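PDB 3HUF: DNA repair and telomere maintenance protein nbs1 from Schizosaccharomyces pombe, which serves as the phosphoprotein-binding adaptor subunit of the MRN complex in DNA double-strand break repair, telomere maintenance and meiosis, and binds phosphorylated Ctp1. Local coordinates for residues S159-T162 with V163-Y167; L234-S238 with E239-L243. All coordinates share one frame; numbering follows the deposited sequence.

How the contacts relate
Both contacts are starts of helices in the tandem BRCT region that follows the FHA domain. Contact 1 comes first along the chain, in BRCT 1, where a loop after strand 150-152 turns into helix 163-170; contact 2 lies in BRCT 2, where the chain leaves strand 230-234 and enters helix 238-246. Each strand belongs to the four-stranded parallel sheet of its own repeat. The centres lie about 16 Å apart, and the two helices touch: Tyr167 packs on Glu239, His242 and Leu243, with CE1 of Tyr167 3.5 Å from O of Glu239, and Val163 meets Leu243. The two helix starts thus flank part of the interface that joins one BRCT repeat to the other.

Contact 1. Residues S159-T162 with V163-Y167; sequences SSIT and VGTMY
With chi1 of 60°, Thr162 tucks OG1 between its own backbone N and carbonyl carbon, which turns the hydroxyl to the first turn of the helix, while Thr165, at chi1 -53°, holds OG1 beside its backbone N and faces it. The two side chains cross at about a right angle, and their OG1 atoms stand 3.0 Å apart. Thr162 occupies the N-cap position: its OG1 accepts a weak, long capping bond from N of Thr165 (3.4 Å), and Asp121 takes part in a further hydrogen bond with the same hydroxyl. The carbonyl of Thr162 carries the first helical bond, N of Met166 reaching its O at 3.1 Å with a nearly straight N-H...O angle of 162°. A water lies beside this polar corner, accepting from N of Thr162 and hydrogen-bonded to OG1 of Thr165 at 2.8 Å, so the cap residue's own amide also has a partner. Away from the hydroxyls apolar side chains meet. CD1 of Ile161 comes to 3.8 Å from CG of Met166 and also touches the methyl CG2 of Thr165. The extended Met166 chain runs back past the cap until its terminal CE lies 3.4 Å from O of Ile161. Trp298 of helix 294-302 packs on both Ile161 and Met166, and Val163 touches the same helix, so the apolar side of this turn faces BRCT 2. The whole is a threonine N-cap flanked by a hydrophobic staple between Ile161 and Met166, opening the helix that leads to strand 174-176 of the parallel BRCT 1 sheet.

Contact 2. Residues L234-S238 with E239-L243; sequences LNTSS and ESHHL
The N-terminus of helix 238-246 in the second BRCT repeat is built here from a run of small hydroxyl residues, with Ser237 at the N-cap. Its OG sits between the backbone N and the carbonyl carbon (chi1 63°) and meets OG of Ser240 across the first turn; the modelled separation is implausibly short for a hydrogen bond, so the exact positions of this hydroxyl pair are doubtful. The carbonyl of Ser237 is gripped twice. N of His241 donates to its O at 3.1 Å, almost straight at 168°, and OG1 of Thr236 donates to that O at 3.2 Å from the opposite face of the carbonyl plane. The same Thr236 OG1 lies 3.4 Å from CB of His241 and near the plane of the imidazole, at its edge. One residue on, N of His242 donates to O of Ser238 at 3.0 Å. Glu239 folds back: its chain bends at chi2 (75°), bringing the carboxylate beside the cap, where OG of Ser238 donates to OE2 at 2.9 Å from above the carboxylate plane. The other oxygen, OE1, comes to 3.8 Å from CB of Ser237. An alanine in place of Glu239 lacks the carboxylate and would probably leave the Ser238 hydroxyl without this acceptor and the helix start with less negative charge beside it. Farther along, His242 bonds through ND1 to Glu245. The hydroxyls of Thr236 and Ser238 thus find acceptors within the turn itself, and the carboxylate of Glu239, curled against the first turn, is likely to interact favourably with the positive end of the helix dipole.

Contact 1. Residues S159-T162 with V163-Y167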
loop_
_atom_site.group_PDB
_atom_site.type_symbol
_atom_site.label_atom_id
_atom_site.label_comp_id
_atom_site.label_asym_id
_atom_site.label_seq_id
_atom_site.Cartn_x
_atom_site.Cartn_y
_atom_site.Cartn_z
ATOM N N SER A 159 1.477 16.264 -19.640
ATOM C CA SER A 159 2.568 17.009 -19.011
ATOM C C SER A 159 3.523 16.107 -18.225
ATOM O O SER A 159 3.274 14.903 -18.072
ATOM C CB SER A 159 2.015 18.116 -18.097
ATOM O OG SER A 159 1.294 17.571 -17.000
ATOM N N SER A 160 4.604 16.705 -17.722
ATOM C CA SER A 160 5.621 15.991 -16.960
ATOM C C SER A 160 5.045 15.345 -15.707
ATOM O O SER A 160 4.136 15.905 -15.078
ATOM C CB SER A 160 6.728 16.954 -16.532
ATOM O OG SER A 160 7.416 17.479 -17.649
ATOM N N ILE A 161 5.586 14.186 -15.331
ATOM C CA ILE A 161 5.219 13.560 -14.041
ATOM C C ILE A 161 5.970 14.238 -12.882
ATOM O O ILE A 161 7.023 14.847 -13.082
ATOM C CB ILE A 161 5.467 12.015 -14.004
ATOM C CG1 ILE A 161 6.954 11.673 -14.207
ATOM C CG2 ILE A 161 4.529 11.286 -14.987
ATOM C CD1 ILE A 161 7.309 10.222 -13.894
ATOM N N THR A 162 5.416 14.141 -11.684
ATOM C CA THR A 162 6.001 14.777 -10.509
ATOM C C THR A 162 7.105 13.921 -9.899
ATOM O O THR A 162 7.201 12.728 -10.184
ATOM C CB THR A 162 4.936 14.983 -9.420
ATOM O OG1 THR A 162 4.404 13.709 -9.038
ATOM C CG2 THR A 162 3.807 15.897 -9.913
ATOM N N VAL A 163 7.925 14.548 -9.049
ATOM C CA VAL A 163 8.966 13.857 -8.275
ATOM C C VAL A 163 8.397 12.720 -7.412
ATOM O O VAL A 163 9.042 11.687 -7.233
ATOM C CB VAL A 163 9.735 14.835 -7.359
ATOM C CG1 VAL A 163 10.983 14.172 -6.803
ATOM C CG2 VAL A 163 10.133 16.063 -8.130
ATOM N N GLY A 164 7.185 12.913 -6.890
ATOM C CA GLY A 164 6.524 11.878 -6.096
ATOM C C GLY A 164 6.310 10.631 -6.928
ATOM O O GLY A 164 6.494 9.497 -6.450
ATOM N N THR A 165 5.944 10.845 -8.192
ATOM C CA THR A 165 5.731 9.738 -9.116
ATOM C C THR A 165 7.039 9.037 -9.443
ATOM O O THR A 165 7.104 7.812 -9.404
ATOM C CB THR A 165 5.047 10.198 -10.403
ATOM O OG1 THR A 165 3.851 10.906 -10.065
ATOM C CG2 THR A 165 4.695 8.998 -11.261
ATOM N N MET A 166 8.073 9.823 -9.747
ATOM C CA MET A 166 9.388 9.290 -10.077
ATOM C C MET A 166 9.922 8.428 -8.936
ATOM O O MET A 166 10.461 7.334 -9.161
ATOM C CB MET A 166 10.368 10.430 -10.316
ATOM C CG MET A 166 10.019 11.383 -11.446
ATOM S SD MET A 166 11.043 12.877 -11.345
ATOM C CE MET A 166 10.294 13.897 -12.641
ATOM N N TYR A 167 9.767 8.949 -7.716
ATOM C CA TYR A 167 10.188 8.281 -6.508
ATOM C C TYR A 167 9.442 6.976 -6.275
ATOM O O TYR A 167 10.074 5.957 -6.002
ATOM C CB TYR A 167 10.045 9.207 -5.301
ATOM C CG TYR A 167 10.687 8.649 -4.050
ATOM C CD1 TYR A 167 11.994 8.142 -4.074
ATOM C CD2 TYR A 167 9.997 8.633 -2.839
ATOM C CE1 TYR A 167 12.592 7.633 -2.932
ATOM C CE2 TYR A 167 10.591 8.134 -1.689
ATOM C CZ TYR A 167 11.877 7.639 -1.736
ATOM O OH TYR A 167 12.426 7.126 -0.584
HETATM O O HOH W 1 2.773 12.661 -12.002
#

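Contact 2. Residues L234-S238 with E239-L243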
loop_
_atom_site.group_PDB
_atom_site.type_symbol
_atom_site.label_atom_id
_atom_site.label_comp_id
_atom_site.label_asym_id
_atom_site.label_seq_id
_atom_site.Cartn_x
_atom_site.Cartn_y
_atom_site.Cartn_z
ATOM N N LEU A 234 21.089 20.788 -0.715
ATOM C CA LEU A 234 20.819 21.567 0.497
ATOM C C LEU A 234 19.722 20.938 1.349
ATOM O O LEU A 234 18.586 20.792 0.894
ATOM C CB LEU A 234 20.424 23.010 0.107
ATOM C CG LEU A 234 20.233 24.192 1.088
ATOM C CD1 LEU A 234 19.096 23.989 2.127
ATOM C CD2 LEU A 234 21.533 24.581 1.775
ATOM N N ASN A 235 20.065 20.616 2.596
ATOM C CA ASN A 235 19.169 19.928 3.533
ATOM C C ASN A 235 18.349 18.852 2.856
ATOM O O ASN A 235 17.114 18.915 2.844
ATOM C CB ASN A 235 18.247 20.912 4.271
ATOM C CG ASN A 235 17.378 20.229 5.353
ATOM O OD1 ASN A 235 17.447 19.005 5.571
ATOM N ND2 ASN A 235 16.549 21.032 6.024
ATOM N N THR A 236 19.033 17.878 2.267
ATOM C CA THR A 236 18.326 16.784 1.625
ATOM C C THR A 236 17.447 16.083 2.657
ATOM O O THR A 236 17.903 15.703 3.743
ATOM C CB THR A 236 19.275 15.779 0.915
ATOM O OG1 THR A 236 19.440 14.597 1.704
ATOM C CG2 THR A 236 20.618 16.400 0.676
ATOM N N SER A 237 16.167 15.992 2.320
ATOM C CA SER A 237 15.246 15.097 2.972
ATOM C C SER A 237 15.772 13.681 2.775
ATOM O O SER A 237 16.507 13.406 1.818
ATOM C CB SER A 237 13.871 15.230 2.326
ATOM O OG SER A 237 13.922 14.840 0.962
ATOM N N SER A 238 15.396 12.774 3.664
ATOM C CA SER A 238 15.862 11.401 3.539
ATOM C C SER A 238 15.224 10.698 2.317
ATOM O O SER A 238 15.765 9.725 1.800
ATOM C CB SER A 238 15.654 10.635 4.852
ATOM O OG SER A 238 14.283 10.494 5.129
ATOM N N GLU A 239 14.096 11.233 1.853
ATOM C CA GLU A 239 13.410 10.746 0.660
ATOM C C GLU A 239 14.165 11.115 -0.622
ATOM O O GLU A 239 14.355 10.264 -1.493
ATOM C CB GLU A 239 11.983 11.308 0.584
ATOM C CG GLU A 239 11.053 10.812 1.658
ATOM C CD GLU A 239 11.295 11.433 3.020
ATOM O OE1 GLU A 239 11.200 12.661 3.156
ATOM O OE2 GLU A 239 11.581 10.682 3.966
ATOM N N SER A 240 14.579 12.376 -0.742
ATOM C CA SER A 240 15.338 12.792 -1.932
ATOM C C SER A 240 16.723 12.167 -1.953
ATOM O O SER A 240 17.203 11.783 -3.011
ATOM C CB SER A 240 15.373 14.313 -2.129
ATOM O OG SER A 240 15.304 15.005 -0.902
ATOM N N HIS A 241 17.338 12.035 -0.777
ATOM C CA HIS A 241 18.593 11.282 -0.609
ATOM C C HIS A 241 18.414 9.829 -1.078
ATOM O O HIS A 241 19.243 9.293 -1.818
ATOM C CB HIS A 241 19.056 11.306 0.860
ATOM C CG HIS A 241 20.267 10.462 1.132
ATOM N ND1 HIS A 241 21.541 10.984 1.189
ATOM C CD2 HIS A 241 20.395 9.136 1.382
ATOM C CE1 HIS A 241 22.403 10.015 1.439
ATOM N NE2 HIS A 241 21.733 8.885 1.565
ATOM N N HIS A 242 17.330 9.197 -0.653
ATOM C CA HIS A 242 17.094 7.821 -1.057
ATOM C C HIS A 242 16.795 7.707 -2.555
ATOM O O HIS A 242 17.231 6.763 -3.204
ATOM C CB HIS A 242 16.003 7.161 -0.218
ATOM C CG HIS A 242 15.789 5.715 -0.544
ATOM N ND1 HIS A 242 16.828 4.813 -0.634
ATOM C CD2 HIS A 242 14.659 5.013 -0.805
ATOM C CE1 HIS A 242 16.347 3.620 -0.937
ATOM N NE2 HIS A 242 15.036 3.715 -1.056
ATOM N N LEU A 243 16.059 8.677 -3.083
ATOM C CA LEU A 243 15.810 8.780 -4.513
ATOM C C LEU A 243 17.140 8.830 -5.294
ATOM O O LEU A 243 17.335 8.048 -6.232
ATOM C CB LEU A 243 14.906 9.993 -4.805
ATOM C CG LEU A 243 14.581 10.520 -6.214
ATOM C CD1 LEU A 243 14.564 9.458 -7.252
ATOM C CD2 LEU A 243 13.235 11.214 -6.192
#